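Local coordinates for phosphoribosylformylglycinamidine synthase 2 (Thermus thermophilus, PDB 3VIU), which pairs two AIR synthase-related (PurM-like) units within one chain and binds adenosine-5'-diphosphate and a magnesium ion, at residues A[693-698]-A[704-709]; A[633-638]-A[713-718]. All blocks are in the same frame, centred on the assembly; numbering follows the deposited sequence.

Interaction 1: residues A[693-698]-A[704-709]; sequences KSLTVL and LEWSLE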
ATOM      1  N   LYS A 693     -24.787 -27.626  -4.326  1.00 16.42           N
ATOM      2  CA  LYS A 693     -24.552 -27.038  -3.019  1.00 16.35           C
ATOM      3  C   LYS A 693     -23.462 -27.787  -2.274  1.00 16.06           C
ATOM      4  O   LYS A 693     -23.536 -27.980  -1.060  1.00 14.08           O
ATOM      5  CB  LYS A 693     -25.842 -27.019  -2.193  1.00 18.76           C
ATOM      6  CG  LYS A 693     -26.843 -25.954  -2.636  1.00 22.79           C
ATOM      7  CD  LYS A 693     -27.980 -26.552  -3.455  1.00 25.48           C
ATOM      8  CE  LYS A 693     -29.008 -25.482  -3.838  1.00 30.55           C
ATOM      9  NZ  LYS A 693     -30.261 -26.063  -4.423  1.00 29.77           N
ATOM     10  N   SER A 694     -22.451 -28.214  -3.021  1.00 15.25           N
ATOM     11  CA  SER A 694     -21.314 -28.910  -2.438  1.00 16.25           C
ATOM     12  C   SER A 694     -20.052 -28.671  -3.240  1.00 14.81           C
ATOM     13  O   SER A 694     -20.101 -28.260  -4.397  1.00 14.51           O
ATOM     14  CB  SER A 694     -21.556 -30.423  -2.388  1.00 17.80           C
ATOM     15  OG  SER A 694     -22.485 -30.768  -1.377  1.00 27.36           O
ATOM     16  N   LEU A 695     -18.920 -28.898  -2.594  1.00 13.25           N
ATOM     17  CA  LEU A 695     -17.636 -28.829  -3.263  1.00 11.51           C
ATOM     18  C   LEU A 695     -17.292 -30.316  -3.255  1.00 10.98           C
ATOM     19  O   LEU A 695     -17.222 -30.931  -2.187  1.00 10.54           O
ATOM     20  CB  LEU A 695     -16.607 -28.048  -2.449  1.00  9.44           C
ATOM     21  CG  LEU A 695     -15.188 -28.194  -3.001  1.00  9.15           C
ATOM     22  CD1 LEU A 695     -15.156 -27.682  -4.432  1.00 10.41           C
ATOM     23  CD2 LEU A 695     -14.190 -27.429  -2.137  1.00  8.93           C
ATOM     24  N   THR A 696     -17.125 -30.898  -4.437  1.00 11.02           N
ATOM     25  CA  THR A 696     -16.822 -32.319  -4.562  1.00 11.01           C
ATOM     26  C   THR A 696     -15.520 -32.520  -5.336  1.00 11.72           C
ATOM     27  O   THR A 696     -15.362 -32.016  -6.451  1.00 11.24           O
ATOM     28  CB  THR A 696     -17.978 -33.046  -5.276  1.00 12.81           C
ATOM     29  OG1 THR A 696     -19.185 -32.848  -4.532  1.00 13.84           O
ATOM     30  CG2 THR A 696     -17.700 -34.543  -5.390  1.00 11.55           C
ATOM     31  N   VAL A 697     -14.590 -33.266  -4.744  1.00 10.37           N
ATOM     32  CA  VAL A 697     -13.295 -33.484  -5.370  1.00 11.69           C
ATOM     33  C   VAL A 697     -12.916 -34.951  -5.511  1.00 13.61           C
ATOM     34  O   VAL A 697     -12.719 -35.652  -4.516  1.00 13.59           O
ATOM     35  CB  VAL A 697     -12.162 -32.783  -4.569  1.00 12.95           C
ATOM     36  CG1 VAL A 697     -10.835 -32.947  -5.306  1.00 10.65           C
ATOM     37  CG2 VAL A 697     -12.496 -31.296  -4.353  1.00  8.47           C
ATOM     38  N   LEU A 698     -12.809 -35.415  -6.751  1.00 14.55           N
ATOM     39  CA  LEU A 698     -12.425 -36.793  -6.993  1.00 16.07           C
ATOM     40  C   LEU A 698     -10.904 -36.864  -7.009  1.00 17.41           C
ATOM     41  O   LEU A 698     -10.241 -36.063  -7.671  1.00 17.65           O
ATOM     42  CB  LEU A 698     -12.990 -37.297  -8.328  1.00 14.31           C
ATOM     43  CG  LEU A 698     -12.573 -38.716  -8.749  1.00 12.76           C
ATOM     44  CD1 LEU A 698     -13.042 -39.733  -7.731  1.00 10.16           C
ATOM     45  CD2 LEU A 698     -13.151 -39.036 -10.105  1.00 12.39           C
ATOM     46  N   LEU A 704     -13.683 -36.640  -2.052  1.00 18.37           N
ATOM     47  CA  LEU A 704     -13.664 -35.795  -0.868  1.00 16.91           C
ATOM     48  C   LEU A 704     -14.864 -34.882  -1.083  1.00 16.76           C
ATOM     49  O   LEU A 704     -15.100 -34.436  -2.205  1.00 17.30           O
ATOM     50  CB  LEU A 704     -12.379 -34.972  -0.824  1.00 16.00           C
ATOM     51  CG  LEU A 704     -11.058 -35.728  -0.683  1.00 16.04           C
ATOM     52  CD1 LEU A 704      -9.888 -34.738  -0.780  1.00 15.33           C
ATOM     53  CD2 LEU A 704     -11.031 -36.470   0.645  1.00 13.47           C
ATOM     54  N   GLU A 705     -15.625 -34.607  -0.028  1.00 16.23           N
ATOM     55  CA  GLU A 705     -16.808 -33.769  -0.160  1.00 17.08           C
ATOM     56  C   GLU A 705     -17.157 -32.896   1.041  1.00 15.60           C
ATOM     57  O   GLU A 705     -17.038 -33.310   2.188  1.00 14.20           O
ATOM     58  CB  GLU A 705     -18.008 -34.644  -0.510  1.00 19.05           C
ATOM     59  CG  GLU A 705     -19.316 -33.887  -0.598  1.00 27.06           C
ATOM     60  CD  GLU A 705     -20.388 -34.668  -1.339  1.00 32.25           C
ATOM     61  OE1 GLU A 705     -20.242 -34.875  -2.570  1.00 35.28           O
ATOM     62  OE2 GLU A 705     -21.374 -35.081  -0.690  1.00 34.80           O
ATOM     63  N   TRP A 706     -17.604 -31.680   0.752  1.00 16.08           N
ATOM     64  CA  TRP A 706     -18.010 -30.721   1.778  1.00 15.19           C
ATOM     65  C   TRP A 706     -19.271 -30.006   1.299  1.00 15.91           C
ATOM     66  O   TRP A 706     -19.434 -29.759   0.097  1.00 14.58           O
ATOM     67  CB  TRP A 706     -16.941 -29.660   1.986  1.00 10.86           C
ATOM     68  CG  TRP A 706     -15.628 -30.163   2.449  1.00 13.41           C
ATOM     69  CD1 TRP A 706     -15.182 -30.230   3.735  1.00 12.94           C
ATOM     70  CD2 TRP A 706     -14.533 -30.578   1.623  1.00 12.90           C
ATOM     71  NE1 TRP A 706     -13.872 -30.646   3.764  1.00 13.22           N
ATOM     72  CE2 TRP A 706     -13.449 -30.867   2.480  1.00 12.94           C
ATOM     73  CE3 TRP A 706     -14.363 -30.730   0.243  1.00 11.12           C
ATOM     74  CZ2 TRP A 706     -12.214 -31.295   2.004  1.00 11.05           C
ATOM     75  CZ3 TRP A 706     -13.137 -31.159  -0.230  1.00 12.33           C
ATOM     76  CH2 TRP A 706     -12.075 -31.436   0.650  1.00 11.88           C
ATOM     77  N   SER A 707     -20.165 -29.680   2.225  1.00 14.65           N
ATOM     78  CA  SER A 707     -21.364 -28.949   1.852  1.00 15.65           C
ATOM     79  C   SER A 707     -20.913 -27.488   1.821  1.00 16.10           C
ATOM     80  O   SER A 707     -19.965 -27.116   2.513  1.00 18.14           O
ATOM     81  CB  SER A 707     -22.461 -29.146   2.902  1.00 14.56           C
ATOM     82  OG  SER A 707     -22.044 -28.648   4.166  1.00 18.20           O
ATOM     83  N   LEU A 708     -21.563 -26.654   1.023  1.00 16.91           N
ATOM     84  CA  LEU A 708     -21.156 -25.252   0.975  1.00 17.18           C
ATOM     85  C   LEU A 708     -21.420 -24.617   2.330  1.00 16.88           C
ATOM     86  O   LEU A 708     -20.764 -23.656   2.719  1.00 17.58           O
ATOM     87  CB  LEU A 708     -21.908 -24.495  -0.126  1.00 14.03           C
ATOM     88  CG  LEU A 708     -21.742 -25.005  -1.564  1.00 15.84           C
ATOM     89  CD1 LEU A 708     -22.053 -23.867  -2.522  1.00 14.85           C
ATOM     90  CD2 LEU A 708     -20.321 -25.505  -1.807  1.00 13.75           C
ATOM     91  N   GLU A 709     -22.378 -25.172   3.057  1.00 18.35           N
ATOM     92  CA  GLU A 709     -22.711 -24.656   4.382  1.00 20.50           C
ATOM     93  C   GLU A 709     -21.542 -24.736   5.361  1.00 16.66           C
ATOM     94  O   GLU A 709     -21.182 -23.737   5.976  1.00 16.22           O
ATOM     95  CB  GLU A 709     -23.905 -25.415   4.967  1.00 25.13           C
ATOM     96  CG  GLU A 709     -25.221 -24.656   4.927  1.00 34.41           C
ATOM     97  CD  GLU A 709     -26.328 -25.391   5.674  1.00 40.88           C
ATOM     98  OE1 GLU A 709     -26.685 -26.516   5.251  1.00 43.92           O
ATOM     99  OE2 GLU A 709     -26.835 -24.850   6.686  1.00 41.88           O
TER
HETATM  100  O   HOH W   1     -22.436 -32.909   0.676  1.00 38.15           O
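With CG swung opposite its amide N (chi1 177°) and the chain extended beyond it, Glu705 lays its carboxylate alongside Thr696, whose OG1 is held beside its own backbone N and faces the acid. Both lie on a beta hairpin, strands 694-699 and 702-707, at one edge of the mixed sheet of the second AIR synthase-related C-terminal domain. The strand axes approach to 4.7 Å at 175°, hence antiparallel. Leu695 with Trp706 and Val697 with Leu704 are the hydrogen-bonded pairs, two backbone bonds each; Val697 N to Leu704 O measures 2.8 Å. Leu708 N to Lys693 O, 3.2 Å, carries the bonding into the first turn of helix 708-723, with the donor above the carbonyl plane. Leu708 CD2 rests on the backbone of Ser694, 3.5 Å from C.

On the face bearing Trp706, Val697 CG2 meets the indole edge, 4.2 Å from Trp706 CZ3; Leu695 CD2, off the ring plane, lies 4.1 Å from Trp706 CE3. Trp706 NE1 is bonded to Gln392 O. On the other face a water joins Ser694 OG to Glu705 OE2, while Thr696 OG1 donates to Glu705 OE1, 3.0 Å away, on its anti side, 32° out of the carboxylate plane.

Interaction 2: residues A[633-638]-A[713-718]; sequences MTFPYG and SAWKAP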
HETATM    1  N   MSE A 633     -14.460 -19.644  -4.131  1.00 13.57           N
HETATM    2  CA  MSE A 633     -15.270 -19.315  -5.295  1.00 16.18           C
HETATM    3  C   MSE A 633     -16.738 -19.676  -5.149  1.00 15.45           C
HETATM    4  O   MSE A 633     -17.579 -19.183  -5.892  1.00 16.74           O
HETATM    5  CB  MSE A 633     -14.685 -19.976  -6.543  1.00 18.24           C
HETATM    6  CG  MSE A 633     -13.293 -19.474  -6.886  1.00 23.26           C
HETATM    7 SE   MSE A 633     -12.466 -20.455  -8.343  1.00 36.72          SE
HETATM    8  CE  MSE A 633     -13.047 -19.372  -9.843  1.00 26.96           C
ATOM      9  N   THR A 634     -17.047 -20.522  -4.176  1.00 15.72           N
ATOM     10  CA  THR A 634     -18.420 -20.942  -3.941  1.00 14.88           C
ATOM     11  C   THR A 634     -19.166 -20.005  -2.975  1.00 16.65           C
ATOM     12  O   THR A 634     -20.398 -20.008  -2.918  1.00 16.33           O
ATOM     13  CB  THR A 634     -18.449 -22.343  -3.344  1.00 14.04           C
ATOM     14  OG1 THR A 634     -18.039 -22.276  -1.976  1.00 11.78           O
ATOM     15  CG2 THR A 634     -17.495 -23.264  -4.091  1.00 11.60           C
ATOM     16  N   PHE A 635     -18.420 -19.201  -2.222  1.00 17.14           N
ATOM     17  CA  PHE A 635     -19.022 -18.290  -1.246  1.00 18.16           C
ATOM     18  C   PHE A 635     -19.878 -17.123  -1.769  1.00 18.67           C
ATOM     19  O   PHE A 635     -20.990 -16.893  -1.280  1.00 19.24           O
ATOM     20  CB  PHE A 635     -17.938 -17.702  -0.332  1.00 17.64           C
ATOM     21  CG  PHE A 635     -17.149 -18.730   0.428  1.00 19.84           C
ATOM     22  CD1 PHE A 635     -17.723 -19.948   0.795  1.00 20.83           C
ATOM     23  CD2 PHE A 635     -15.844 -18.458   0.829  1.00 20.90           C
ATOM     24  CE1 PHE A 635     -17.008 -20.879   1.553  1.00 21.28           C
ATOM     25  CE2 PHE A 635     -15.117 -19.382   1.587  1.00 22.36           C
ATOM     26  CZ  PHE A 635     -15.701 -20.594   1.951  1.00 21.57           C
ATOM     27  N   PRO A 636     -19.374 -16.366  -2.758  1.00 17.13           N
ATOM     28  CA  PRO A 636     -20.136 -15.230  -3.287  1.00 17.34           C
ATOM     29  C   PRO A 636     -21.582 -15.458  -3.732  1.00 16.27           C
ATOM     30  O   PRO A 636     -22.452 -14.647  -3.415  1.00 15.79           O
ATOM     31  CB  PRO A 636     -19.245 -14.716  -4.418  1.00 16.69           C
ATOM     32  CG  PRO A 636     -17.873 -15.021  -3.914  1.00 13.85           C
ATOM     33  CD  PRO A 636     -18.052 -16.440  -3.403  1.00 16.20           C
ATOM     34  N   TYR A 637     -21.842 -16.548  -4.449  1.00 15.51           N
ATOM     35  CA  TYR A 637     -23.193 -16.833  -4.938  1.00 14.97           C
ATOM     36  C   TYR A 637     -23.778 -18.153  -4.467  1.00 15.13           C
ATOM     37  O   TYR A 637     -24.891 -18.500  -4.843  1.00 16.38           O
ATOM     38  CB  TYR A 637     -23.205 -16.814  -6.462  1.00 15.02           C
ATOM     39  CG  TYR A 637     -22.850 -15.474  -7.050  1.00 17.15           C
ATOM     40  CD1 TYR A 637     -23.809 -14.466  -7.163  1.00 16.73           C
ATOM     41  CD2 TYR A 637     -21.547 -15.201  -7.473  1.00 16.75           C
ATOM     42  CE1 TYR A 637     -23.484 -13.220  -7.684  1.00 17.70           C
ATOM     43  CE2 TYR A 637     -21.209 -13.960  -7.991  1.00 17.74           C
ATOM     44  CZ  TYR A 637     -22.183 -12.973  -8.097  1.00 18.08           C
ATOM     45  OH  TYR A 637     -21.860 -11.744  -8.625  1.00 18.13           O
ATOM     46  N   GLY A 638     -23.035 -18.897  -3.659  1.00 15.25           N
ATOM     47  CA  GLY A 638     -23.547 -20.165  -3.169  1.00 15.28           C
ATOM     48  C   GLY A 638     -23.662 -21.244  -4.234  1.00 16.62           C
ATOM     49  O   GLY A 638     -24.509 -22.133  -4.141  1.00 17.79           O
ATOM     50  N   SER A 713     -19.613 -21.568   7.055  1.00 20.77           N
ATOM     51  CA  SER A 713     -19.590 -21.230   8.478  1.00 20.74           C
ATOM     52  C   SER A 713     -18.180 -21.247   9.046  1.00 19.88           C
ATOM     53  O   SER A 713     -17.818 -20.400   9.865  1.00 19.46           O
ATOM     54  CB  SER A 713     -20.489 -22.173   9.285  1.00 21.69           C
ATOM     55  OG  SER A 713     -20.038 -23.511   9.210  1.00 28.83           O
ATOM     56  N   ALA A 714     -17.376 -22.202   8.597  1.00 20.17           N
ATOM     57  CA  ALA A 714     -15.998 -22.302   9.073  1.00 19.61           C
ATOM     58  C   ALA A 714     -15.193 -21.057   8.684  1.00 17.50           C
ATOM     59  O   ALA A 714     -14.392 -20.553   9.461  1.00 16.59           O
ATOM     60  CB  ALA A 714     -15.341 -23.558   8.501  1.00 18.87           C
ATOM     61  N   TRP A 715     -15.436 -20.565   7.475  1.00 17.73           N
ATOM     62  CA  TRP A 715     -14.753 -19.398   6.925  1.00 17.18           C
ATOM     63  C   TRP A 715     -15.247 -18.059   7.466  1.00 18.45           C
ATOM     64  O   TRP A 715     -14.468 -17.119   7.602  1.00 19.92           O
ATOM     65  CB  TRP A 715     -14.930 -19.410   5.407  1.00 16.16           C
ATOM     66  CG  TRP A 715     -14.300 -18.263   4.659  1.00 15.23           C
ATOM     67  CD1 TRP A 715     -12.970 -18.067   4.421  1.00 14.73           C
ATOM     68  CD2 TRP A 715     -14.989 -17.224   3.958  1.00 12.87           C
ATOM     69  NE1 TRP A 715     -12.789 -16.976   3.604  1.00 12.26           N
ATOM     70  CE2 TRP A 715     -14.013 -16.442   3.304  1.00 13.06           C
ATOM     71  CE3 TRP A 715     -16.340 -16.882   3.813  1.00 15.02           C
ATOM     72  CZ2 TRP A 715     -14.344 -15.335   2.513  1.00 14.52           C
ATOM     73  CZ3 TRP A 715     -16.672 -15.778   3.024  1.00 15.65           C
ATOM     74  CH2 TRP A 715     -15.675 -15.021   2.384  1.00 15.38           C
ATOM     75  N   LYS A 716     -16.537 -17.976   7.772  1.00 20.14           N
ATOM     76  CA  LYS A 716     -17.149 -16.738   8.240  1.00 22.55           C
ATOM     77  C   LYS A 716     -16.930 -16.337   9.698  1.00 22.77           C
ATOM     78  O   LYS A 716     -16.780 -15.153   9.991  1.00 23.06           O
ATOM     79  CB  LYS A 716     -18.656 -16.786   7.960  1.00 24.11           C
ATOM     80  CG  LYS A 716     -19.291 -15.426   7.666  1.00 30.29           C
ATOM     81  CD  LYS A 716     -19.335 -14.502   8.897  1.00 33.35           C
ATOM     82  CE  LYS A 716     -18.812 -13.086   8.587  1.00 33.00           C
ATOM     83  NZ  LYS A 716     -17.313 -13.010   8.528  1.00 30.51           N
ATOM     84  N   ALA A 717     -16.884 -17.313  10.599  1.00 22.55           N
ATOM     85  CA  ALA A 717     -16.742 -17.049  12.034  1.00 23.26           C
ATOM     86  C   ALA A 717     -15.453 -16.469  12.641  1.00 24.33           C
ATOM     87  O   ALA A 717     -15.519 -15.536  13.437  1.00 25.62           O
ATOM     88  CB  ALA A 717     -17.124 -18.308  12.809  1.00 22.36           C
ATOM     89  N   PRO A 718     -14.273 -17.014  12.287  1.00 24.55           N
ATOM     90  CA  PRO A 718     -12.967 -16.570  12.802  1.00 23.42           C
ATOM     91  C   PRO A 718     -12.720 -15.090  13.091  1.00 24.55           C
ATOM     92  O   PRO A 718     -12.626 -14.695  14.249  1.00 24.13           O
ATOM     93  CB  PRO A 718     -11.990 -17.126  11.779  1.00 23.24           C
ATOM     94  CG  PRO A 718     -12.634 -18.425  11.420  1.00 25.15           C
ATOM     95  CD  PRO A 718     -14.088 -18.026  11.230  1.00 22.17           C
TER
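Phe635 and Trp715 form an offset (parallel-displaced) aromatic stack that ties the chain at the C-terminal end of helix 625-634 to the C-terminal helix 708-723. They carry essentially all of the 141 Å² buried between 633-638 and 713-718, although their CA atoms stand 9.3 Å apart; the gap is bridged by side chains alone.

The stacking is defined by three measurements. The phenyl centroid lies 4.2 Å from that of the six-membered indole ring, the planes are inclined by 26°, and Phe635 CE2 stands over one indole face, displaced toward the rim. The tilt makes the contact uneven: Phe635 CE2 comes to 3.2 Å from Trp715 CD2, a tight approach for two carbons, whereas Phe635 CG keeps 3.9 Å from Trp715 CE3. The neighbouring ring carbon, Phe635 CD2, is intermediate, lying 3.4 Å from the same Trp715 CE3. Trp715 reaches across because its CG is anti to the backbone N (chi1 179°), while Phe635 CG sits beside its own backbone N (chi1 -59°), opposite the carbonyl carbon.

Apolar contacts extend the stack. Leu399 touches both side chains, and Leu711 and Leu712, a turn earlier on helix 708-723, touch Phe635.

Polar bonds are absent between the segments and are made to other parts of the chain. Trp715 NE1 has a weak hydrogen bond to Leu404 O, and the backbones of Trp715 and Ser406 are bonded. The Trp715 side chain is about 11 Å from the bound magnesium ion, whose site comprises Asp430, Asn472 and Asp620, so it is not a ligand.

At the periphery of the stack, Phe635 CZ touches the aliphatic carbon Trp715 CB at 3.7 Å.

How the interactions relate
Helix 708-723 is common to both contacts: interaction 1 engages its first turn and interaction 2 a later one, with centres 13 Å apart. In sequence, the hairpin is nested inside the loop closed by 633-638 and 713-718. The chemistry follows the position. Interaction 1, partly buried at a sheet edge, covers 468 Å² and relies on backbone hydrogen bonds, with apolar and polar side chains on opposite faces; interaction 2, a surface contact of partly exposed residues, has no hydrogen bond across it and depends on one pair of rings. They meet directly at Leu708, whose CD1 packs 3.4 Å from Gly638 O and whose CD2 lies 4.0 Å from Thr634 OG1.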